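Local structure of G-protein alpha subunit Galpha7 (Naegleria fowleri, 6NE6) at residues Met9-Leu14 against Lys188-His193; Leu163-Phe168 against Cys176-Gly181; Gln195-Ile200 against Ala239-Tyr244. The protein probably binds and hydrolyses GTP as the alpha subunit of a heterotrimeric G protein, switching between nucleotide states to relay receptor signals. One frame throughout, in Å; residues are numbered along the deposited sequence. Where two conformers were deposited one is given.

Contact 1. Residues Met9-Leu14 against Lys188-His193; sequences MKKILL and KKWIHH. With NA (sodium ion), chain C.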
loop_
_atom_site.group_PDB
_atom_site.type_symbol
_atom_site.label_atom_id
_atom_site.label_comp_id
_atom_site.label_asym_id
_atom_site.label_seq_id
_atom_site.Cartn_x
_atom_site.Cartn_y
_atom_site.Cartn_z
ATOM N N MET A 9 19.537 8.475 -18.017
ATOM C CA MET A 9 18.900 7.502 -17.140
ATOM C C MET A 9 17.389 7.556 -17.337
ATOM O O MET A 9 16.795 8.638 -17.301
ATOM C CB MET A 9 19.255 7.783 -15.679
ATOM C CG MET A 9 18.460 6.948 -14.697
ATOM S SD MET A 9 19.030 7.256 -13.002
ATOM C CE MET A 9 20.542 6.299 -13.009
ATOM N N LYS A 10 16.766 6.396 -17.535
ATOM C CA LYS A 10 15.320 6.339 -17.737
ATOM C C LYS A 10 14.631 6.292 -16.380
ATOM O O LYS A 10 14.706 5.283 -15.668
ATOM C CB LYS A 10 14.951 5.144 -18.613
ATOM C CG LYS A 10 15.589 5.207 -19.994
ATOM C CD LYS A 10 14.906 4.301 -20.994
ATOM C CE LYS A 10 13.645 4.950 -21.558
ATOM N NZ LYS A 10 13.911 6.036 -22.540
ATOM N N LYS A 11 13.953 7.378 -16.017
ATOM C CA LYS A 11 13.350 7.474 -14.696
ATOM C C LYS A 11 11.883 7.073 -14.756
ATOM O O LYS A 11 11.140 7.498 -15.648
ATOM C CB LYS A 11 13.494 8.884 -14.117
ATOM C CG LYS A 11 14.955 9.353 -14.047
ATOM C CD LYS A 11 15.168 10.336 -12.906
ATOM C CE LYS A 11 16.657 10.547 -12.630
ATOM N NZ LYS A 11 16.849 11.594 -11.581
ATOM N N ILE A 12 11.477 6.274 -13.777
ATOM C CA ILE A 12 10.135 5.712 -13.689
ATOM C C ILE A 12 9.516 6.241 -12.409
ATOM O O ILE A 12 10.015 5.954 -11.311
ATOM C CB ILE A 12 10.176 4.182 -13.679
ATOM C CG1 ILE A 12 10.896 3.667 -14.932
ATOM C CG2 ILE A 12 8.773 3.602 -13.541
ATOM C CD1 ILE A 12 11.082 2.176 -14.906
ATOM N N LEU A 13 8.438 7.008 -12.547
ATOM C CA LEU A 13 7.794 7.679 -11.426
ATOM C C LEU A 13 6.618 6.858 -10.934
ATOM O O LEU A 13 5.726 6.524 -11.716
ATOM C CB LEU A 13 7.295 9.066 -11.834
ATOM C CG LEU A 13 6.483 9.866 -10.803
ATOM C CD1 LEU A 13 7.325 10.171 -9.568
ATOM C CD2 LEU A 13 5.949 11.166 -11.433
ATOM N N LEU A 14 6.587 6.591 -9.632
ATOM C CA LEU A 14 5.439 5.938 -9.006
ATOM C C LEU A 14 4.401 6.992 -8.653
ATOM O O LEU A 14 4.722 7.993 -8.004
ATOM C CB LEU A 14 5.870 5.184 -7.748
ATOM C CG LEU A 14 6.705 3.923 -7.956
ATOM C CD1 LEU A 14 7.333 3.508 -6.631
ATOM C CD2 LEU A 14 5.828 2.790 -8.504
ATOM N N LYS A 188 19.527 19.341 -6.983
ATOM C CA LYS A 188 20.835 18.748 -6.718
ATOM C C LYS A 188 20.732 17.383 -6.045
ATOM O O LYS A 188 21.670 16.585 -6.142
ATOM C CB LYS A 188 21.680 19.698 -5.856
ATOM N N LYS A 189 19.616 17.095 -5.374
ATOM C CA LYS A 189 19.455 15.827 -4.672
ATOM C C LYS A 189 19.042 14.690 -5.594
ATOM O O LYS A 189 19.149 13.521 -5.206
ATOM C CB LYS A 189 18.427 15.977 -3.549
ATOM N N TRP A 190 18.570 14.998 -6.796
ATOM C CA TRP A 190 18.172 13.959 -7.729
ATOM C C TRP A 190 19.394 13.363 -8.413
ATOM O O TRP A 190 20.383 14.053 -8.672
ATOM C CB TRP A 190 17.219 14.522 -8.784
ATOM C CG TRP A 190 15.903 14.999 -8.247
ATOM C CD1 TRP A 190 15.688 16.080 -7.435
ATOM C CD2 TRP A 190 14.611 14.436 -8.517
ATOM N NE1 TRP A 190 14.342 16.212 -7.171
ATOM C CE2 TRP A 190 13.662 15.215 -7.819
ATOM C CE3 TRP A 190 14.169 13.341 -9.271
ATOM C CZ2 TRP A 190 12.295 14.943 -7.861
ATOM C CZ3 TRP A 190 12.805 13.067 -9.306
ATOM C CH2 TRP A 190 11.887 13.866 -8.606
ATOM N N ILE A 191 19.317 12.064 -8.714
ATOM C CA ILE A 191 20.375 11.430 -9.501
ATOM C C ILE A 191 20.490 12.162 -10.833
ATOM O O ILE A 191 19.476 12.456 -11.481
ATOM C CB ILE A 191 20.073 9.933 -9.677
ATOM C CG1 ILE A 191 20.073 9.244 -8.304
ATOM C CG2 ILE A 191 21.066 9.265 -10.619
ATOM C CD1 ILE A 191 19.582 7.814 -8.337
ATOM N N HIS A 192 21.725 12.488 -11.226
ATOM C CA HIS A 192 22.014 13.300 -12.411
ATOM C C HIS A 192 21.438 14.710 -12.307
ATOM O O HIS A 192 21.355 15.418 -13.317
ATOM C CB HIS A 192 21.501 12.639 -13.703
ATOM C CG HIS A 192 22.152 11.331 -14.019
ATOM N ND1 HIS A 192 21.889 10.632 -15.180
ATOM C CD2 HIS A 192 23.052 10.590 -13.327
ATOM C CE1 HIS A 192 22.596 9.515 -15.188
ATOM N NE2 HIS A 192 23.308 9.465 -14.075
ATOM N N HIS A 193 21.051 15.138 -11.099
ATOM C CA HIS A 193 20.388 16.430 -10.860
ATOM C C HIS A 193 19.380 16.742 -11.969
ATOM O O HIS A 193 19.410 17.796 -12.609
ATOM C CB HIS A 193 21.407 17.561 -10.684
ATOM C CG HIS A 193 22.522 17.543 -11.682
ATOM N ND1 HIS A 193 22.403 18.082 -12.945
ATOM C CD2 HIS A 193 23.777 17.039 -11.605
ATOM C CE1 HIS A 193 23.537 17.913 -13.602
ATOM N NE2 HIS A 193 24.388 17.287 -12.810
HETATM NA NA NA C . 26.362 16.304 -13.127
HETATM O O HOH W 1 26.337 17.420 -14.987
#
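Lys11 turns its CG away from its own carbonyl carbon (chi1 -56°) and runs extended from there, which carries NZ across to the backbone oxygen of Ile191; Met9, with CG opposite its backbone N (chi1 171°) and a bend only at the methyl end, lays its thioether against the same isoleucine. The ammonium of Lys11 meets Ile191 O at 2.8 Å, in the carbonyl plane and on a lone pair, the angle at the oxygen being 136°. NZ is held by more than this bond: it also donates to Phe194 O and forms a salt bridge with Glu165 OE2, so a largely buried charge is ringed by three oxygens. Close by, the indole of Trp190 offers an edge rather than a face: Lys11 NZ lies near the ring plane, 3.9 Å from Trp190 CE3. The loop 188-193 follows the Asp-Val-Gly-Gly sequence that begins at the end of strand 173-180, and probably corresponds to switch II of G-protein alpha subunits. Here it folds into a type II beta turn closed by His193 N and Trp190 O, 2.7 Å apart. The turn aims the Ile191 carbonyl at Lys11 and the Ile191 side chain at Met9. Those two side chains cross at about a right angle, with Met9 SD 3.7 Å and Met9 CE 3.8 Å from Ile191 CG2. A more tentative contact, resting on one of two deposited conformers of His192, puts Met9 SD above the imidazole face, 4.9 Å from the ring centroid. Across the turn His193 points away from the strand, and its NE2 binds a sodium ion at 2.2 Å; a water, His4 and His6 complete the site, both histidines belonging to what is evidently a purification tag.

Contact 2. Residues Leu163-Phe168 against Cys176-Gly181; sequences LIEQPF and CMIDVG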
loop_
_atom_site.group_PDB
_atom_site.type_symbol
_atom_site.label_atom_id
_atom_site.label_comp_id
_atom_site.label_asym_id
_atom_site.label_seq_id
_atom_site.Cartn_x
_atom_site.Cartn_y
_atom_site.Cartn_z
ATOM N N LEU A 163 12.137 13.087 -1.503
ATOM C CA LEU A 163 12.476 12.342 -2.706
ATOM C C LEU A 163 13.238 11.078 -2.333
ATOM O O LEU A 163 14.173 11.130 -1.527
ATOM C CB LEU A 163 13.327 13.201 -3.642
ATOM C CG LEU A 163 14.005 12.441 -4.781
ATOM C CD1 LEU A 163 12.985 12.088 -5.842
ATOM C CD2 LEU A 163 15.161 13.249 -5.362
ATOM N N ILE A 164 12.848 9.947 -2.920
ATOM C CA ILE A 164 13.666 8.743 -2.867
ATOM C C ILE A 164 13.726 8.132 -4.260
ATOM O O ILE A 164 12.736 8.113 -5.001
ATOM C CB ILE A 164 13.168 7.716 -1.822
ATOM C CG1 ILE A 164 11.642 7.709 -1.727
ATOM C CG2 ILE A 164 13.796 7.999 -0.474
ATOM C CD1 ILE A 164 11.076 6.714 -0.716
ATOM N N GLU A 165 14.911 7.667 -4.615
ATOM C CA GLU A 165 15.200 7.102 -5.917
ATOM C C GLU A 165 15.926 5.779 -5.727
ATOM O O GLU A 165 16.795 5.661 -4.857
ATOM C CB GLU A 165 16.067 8.059 -6.729
ATOM C CG GLU A 165 15.373 9.332 -7.137
ATOM C CD GLU A 165 16.212 10.127 -8.122
ATOM O OE1 GLU A 165 17.139 10.824 -7.670
ATOM O OE2 GLU A 165 15.958 10.027 -9.342
ATOM N N GLN A 166 15.570 4.787 -6.532
ATOM C CA GLN A 166 16.307 3.526 -6.576
ATOM C C GLN A 166 16.836 3.333 -7.987
ATOM O O GLN A 166 16.075 2.920 -8.881
ATOM C CB GLN A 166 15.418 2.341 -6.188
ATOM C CG GLN A 166 16.131 0.997 -6.293
ATOM C CD GLN A 166 17.344 0.929 -5.388
ATOM O OE1 GLN A 166 17.214 0.984 -4.173
ATOM N NE2 GLN A 166 18.526 0.848 -5.981
ATOM N N PRO A 167 18.113 3.599 -8.239
ATOM C CA PRO A 167 18.667 3.372 -9.574
ATOM C C PRO A 167 19.033 1.912 -9.765
ATOM O O PRO A 167 19.270 1.161 -8.811
ATOM C CB PRO A 167 19.920 4.252 -9.599
ATOM C CG PRO A 167 20.383 4.228 -8.148
ATOM C CD PRO A 167 19.104 4.193 -7.316
ATOM N N PHE A 168 19.065 1.511 -11.030
ATOM C CA PHE A 168 19.411 0.143 -11.375
ATOM C C PHE A 168 19.743 0.097 -12.853
ATOM O O PHE A 168 19.449 1.026 -13.605
ATOM C CB PHE A 168 18.284 -0.843 -11.050
ATOM C CG PHE A 168 16.995 -0.597 -11.793
ATOM C CD1 PHE A 168 16.678 -1.323 -12.942
ATOM C CD2 PHE A 168 16.075 0.336 -11.324
ATOM C CE1 PHE A 168 15.465 -1.111 -13.614
ATOM C CE2 PHE A 168 14.868 0.554 -11.993
ATOM C CZ PHE A 168 14.563 -0.178 -13.134
ATOM N N CYS A 176 15.920 4.376 -13.112
ATOM C CA CYS A 176 15.683 4.515 -11.689
ATOM C C CYS A 176 14.192 4.615 -11.450
ATOM O O CYS A 176 13.415 5.015 -12.316
ATOM C CB CYS A 176 16.393 5.722 -11.093
ATOM S SG CYS A 176 15.495 7.222 -11.362
ATOM N N MET A 177 13.800 4.151 -10.270
ATOM C CA MET A 177 12.425 4.293 -9.827
ATOM C C MET A 177 12.347 5.392 -8.775
ATOM O O MET A 177 13.213 5.497 -7.899
ATOM C CB MET A 177 11.880 2.980 -9.273
ATOM C CG MET A 177 10.470 3.115 -8.726
ATOM S SD MET A 177 9.813 1.504 -8.274
ATOM C CE MET A 177 9.707 0.737 -9.879
ATOM N N ILE A 178 11.318 6.235 -8.897
ATOM C CA ILE A 178 11.136 7.414 -8.053
ATOM C C ILE A 178 9.868 7.270 -7.224
ATOM O O ILE A 178 8.808 6.932 -7.758
ATOM C CB ILE A 178 11.036 8.697 -8.900
ATOM C CG1 ILE A 178 12.245 8.832 -9.822
ATOM C CG2 ILE A 178 10.829 9.927 -8.004
ATOM C CD1 ILE A 178 11.995 9.821 -10.951
ATOM N N ASP A 179 9.962 7.584 -5.929
ATOM C CA ASP A 179 8.789 7.844 -5.098
ATOM C C ASP A 179 9.083 9.149 -4.375
ATOM O O ASP A 179 10.114 9.269 -3.713
ATOM C CB ASP A 179 8.532 6.697 -4.113
ATOM C CG ASP A 179 7.192 6.815 -3.399
ATOM O OD1 ASP A 179 6.324 7.584 -3.859
ATOM O OD2 ASP A 179 7.011 6.126 -2.373
ATOM N N VAL A 180 8.207 10.140 -4.533
ATOM C CA VAL A 180 8.497 11.490 -4.052
ATOM C C VAL A 180 7.236 12.128 -3.481
ATOM O O VAL A 180 6.156 12.053 -4.080
ATOM C CB VAL A 180 9.104 12.366 -5.172
ATOM C CG1 VAL A 180 8.210 12.372 -6.395
ATOM C CG2 VAL A 180 9.346 13.786 -4.668
ATOM N N GLY A 181 7.378 12.764 -2.317
ATOM C CA GLY A 181 6.292 13.506 -1.704
ATOM C C GLY A 181 6.748 14.726 -0.926
ATOM O O GLY A 181 7.930 15.086 -0.956
#
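Met177 O accepts the Gln166 N-H at 2.8 Å, a nearly straight bond (164° at the hydrogen), and the CA of Glu165 adds a CH...O contact to the same oxygen. The return bond runs from Met177 N to Gln166 O at 2.9 Å. Ile164 and Asp179 form the second hydrogen-bonded pair of this antiparallel ladder, with Ile164 N 2.9 Å from Asp179 O and Asp179 N 3.0 Å from Ile164 O.

Non-hydrogen-bonded pairs alternate with these, Glu165-Ile178 between them and Leu163-Val180 and Pro167-Cys176 beyond, and their side chains share one face of the hairpin. With CG opposite the backbone N (chi1 167°), Leu163 reaches over with CD1, 3.7 Å from Ile178 CG2 and, in the conformer of Val180 given, one of two, 3.9 Å from Val180 CB. Glu165 and Ile178 run side by side in the same direction, while the Glu165 carboxylate goes on to the backbone N of Ile191. On the other face the Gln166 amide is fixed at both ends: NE2 donates to Pro167 O at 2.9 Å, nearly in the amide plane, and OE1 accepts from Asn35. Asp179, the aspartate of the family's Asp-X-X-Gly motif, has its OD2 bonded to Thr160.

The 163-170 strand is outermost in the sheet, and 173-180 joins it to strand 10-16, to which Ile178 bonds through its backbone. Helix 22-32 covers the face of Ile164, Gln166 and Met177, with Phe26, Arg30 and Met29 in touch, whereas Trp190 and Ile191 of the following loop lie over Leu163 and Pro167.

Contact 3. Residues Gln195-Ile200 against Ala239-Tyr244; sequences QGVDSI and ADTLVY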
loop_
_atom_site.group_PDB
_atom_site.type_symbol
_atom_site.label_atom_id
_atom_site.label_comp_id
_atom_site.label_asym_id
_atom_site.label_seq_id
_atom_site.Cartn_x
_atom_site.Cartn_y
_atom_site.Cartn_z
ATOM N N GLN A 195 15.166 15.830 -13.205
ATOM C CA GLN A 195 13.844 15.412 -12.746
ATOM C C GLN A 195 12.936 14.901 -13.857
ATOM O O GLN A 195 11.768 14.604 -13.586
ATOM C CB GLN A 195 13.153 16.574 -12.024
ATOM C CG GLN A 195 13.791 16.922 -10.703
ATOM C CD GLN A 195 13.895 18.409 -10.490
ATOM O OE1 GLN A 195 13.474 18.928 -9.459
ATOM N NE2 GLN A 195 14.470 19.106 -11.465
ATOM N N GLY A 196 13.423 14.807 -15.093
ATOM C CA GLY A 196 12.577 14.347 -16.178
ATOM C C GLY A 196 12.151 12.905 -15.988
ATOM O O GLY A 196 12.895 12.077 -15.464
ATOM N N VAL A 197 10.924 12.604 -16.414
ATOM C CA VAL A 197 10.295 11.312 -16.161
ATOM C C VAL A 197 10.066 10.612 -17.495
ATOM O O VAL A 197 9.388 11.151 -18.377
ATOM C CB VAL A 197 8.976 11.483 -15.389
ATOM C CG1 VAL A 197 8.146 10.223 -15.436
ATOM C CG2 VAL A 197 9.274 11.895 -13.948
ATOM N N ASP A 198 10.624 9.412 -17.643
ATOM C CA ASP A 198 10.435 8.663 -18.884
ATOM C C ASP A 198 9.166 7.817 -18.881
ATOM O O ASP A 198 8.560 7.604 -19.942
ATOM C CB ASP A 198 11.652 7.774 -19.131
ATOM C CG ASP A 198 12.931 8.587 -19.279
ATOM O OD1 ASP A 198 13.421 8.714 -20.426
ATOM O OD2 ASP A 198 13.419 9.124 -18.250
ATOM N N SER A 199 8.741 7.338 -17.716
ATOM C CA SER A 199 7.566 6.485 -17.616
ATOM C C SER A 199 6.901 6.731 -16.270
ATOM O O SER A 199 7.571 7.070 -15.292
ATOM C CB SER A 199 7.950 5.005 -17.761
ATOM O OG SER A 199 6.827 4.147 -17.641
ATOM N N ILE A 200 5.589 6.543 -16.232
ATOM C CA ILE A 200 4.792 6.654 -15.017
ATOM C C ILE A 200 4.146 5.303 -14.768
ATOM O O ILE A 200 3.552 4.728 -15.686
ATOM C CB ILE A 200 3.712 7.738 -15.158
ATOM C CG1 ILE A 200 4.350 9.126 -15.207
ATOM C CG2 ILE A 200 2.646 7.607 -14.031
ATOM C CD1 ILE A 200 3.384 10.200 -15.722
ATOM N N ALA A 239 3.835 14.703 -22.390
ATOM C CA ALA A 239 4.968 14.943 -23.278
ATOM C C ALA A 239 5.429 13.612 -23.854
ATOM O O ALA A 239 4.655 12.937 -24.541
ATOM C CB ALA A 239 6.108 15.662 -22.546
ATOM N N ASP A 240 6.659 13.203 -23.545
ATOM C CA ASP A 240 7.229 11.969 -24.077
ATOM C C ASP A 240 7.136 10.799 -23.095
ATOM O O ASP A 240 7.764 9.761 -23.322
ATOM C CB ASP A 240 8.688 12.203 -24.475
ATOM C CG ASP A 240 8.838 13.296 -25.518
ATOM O OD1 ASP A 240 8.313 13.127 -26.639
ATOM O OD2 ASP A 240 9.465 14.332 -25.211
ATOM N N THR A 241 6.357 10.936 -22.029
ATOM C CA THR A 241 6.326 9.962 -20.940
ATOM C C THR A 241 5.344 8.829 -21.249
ATOM O O THR A 241 4.224 9.076 -21.696
ATOM C CB THR A 241 5.927 10.674 -19.642
ATOM O OG1 THR A 241 6.862 11.728 -19.377
ATOM C CG2 THR A 241 5.900 9.714 -18.449
ATOM N N LEU A 242 5.763 7.586 -21.005
ATOM C CA LEU A 242 4.887 6.425 -21.152
ATOM C C LEU A 242 4.141 6.184 -19.849
ATOM O O LEU A 242 4.719 6.299 -18.773
ATOM C CB LEU A 242 5.692 5.168 -21.495
ATOM C CG LEU A 242 6.542 5.226 -22.751
ATOM C CD1 LEU A 242 7.359 3.949 -22.840
ATOM C CD2 LEU A 242 5.639 5.393 -23.955
ATOM N N VAL A 243 2.864 5.818 -19.938
ATOM C CA VAL A 243 2.044 5.623 -18.743
ATOM C C VAL A 243 1.549 4.183 -18.692
ATOM O O VAL A 243 0.910 3.707 -19.636
ATOM C CB VAL A 243 0.858 6.609 -18.706
ATOM C CG1 VAL A 243 0.109 6.477 -17.407
ATOM C CG2 VAL A 243 1.364 8.047 -18.887
ATOM N N TYR A 244 1.830 3.503 -17.574
ATOM C CA TYR A 244 1.358 2.156 -17.300
ATOM C C TYR A 244 0.393 2.179 -16.124
ATOM O O TYR A 244 0.579 2.945 -15.175
ATOM C CB TYR A 244 2.530 1.232 -16.963
ATOM C CG TYR A 244 3.514 1.073 -18.086
ATOM C CD1 TYR A 244 3.386 0.029 -18.999
ATOM C CD2 TYR A 244 4.576 1.954 -18.240
ATOM C CE1 TYR A 244 4.280 -0.126 -20.034
ATOM C CE2 TYR A 244 5.474 1.805 -19.286
ATOM C CZ TYR A 244 5.318 0.770 -20.179
ATOM O OH TYR A 244 6.226 0.624 -21.210
HETATM O O HOH W 2 9.478 7.855 -22.597
#
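Val197 is the first residue of its segment to meet the second: its carbonyl oxygen takes a hydrogen bond from Thr241 OG1 at 2.8 Å, the hydroxyl tilted 32° from the carbonyl plane. Thr241 holds OG1 opposite its own carbonyl carbon (chi1 -58°), which leaves CG2 to face the apolar side, 3.8 Å from Val197 CG1. At Asp198 the backbone oxygen accepts from Leu242 N at 3.0 Å, and water 2 donates both to this oxygen and to Asp240 O, bridging the two segments just ahead of the strands. The Asp198 side chain turns away from the contact, toward His8 and the backbone N of Lys11.

Ser199 begins the parallel pairing opposite Leu242. In the conformer given, one of two, its OG lies at the edge of the Tyr244 ring and donates to Leu242 O from well above the carbonyl plane, a bond of 3.2 Å. That same oxygen takes the Ile200 N-H at 2.7 Å; in this conformer of Ser199 it therefore has two donors. Ile200 O then receives Tyr244 N at 2.8 Å. The Ile200 side chain crosses that of Thr241 at about a right angle, with CG1 3.6 Å from Thr241 CG2.

Strands 199-205 and 242-248 are the two strands of a beta-alpha-beta unit whose helix, 221-235, packs on Ile200 and Val243. Helix 308-326 covers the other face at Ser199, Leu242 and Tyr244, whose OH bonds Asp321, while strands 10-16 and 297-302 flank the pair.

Overall arrangement
All three contacts belong to one mixed sheet, and strand 10-16 links them. Contact 1 and contact 2 have centres about 7 Å apart and meet where Ile12 N lies 2.7 Å from Cys176 O, a probable hydrogen bond. On the other side of that strand, Lys11 O is 2.8 Å from Asp198 N, tying contact 1 to contact 3, whose centre is about 11 Å away. Contacts 2 and 3 do not touch; their nearest atoms are about 5 Å apart. The strand of contact 1 continues into a probable P-loop, which the Asp179 side chain of contact 2 touches, whereas the sodium ion of contact 1 is held between His193 and the probable tag.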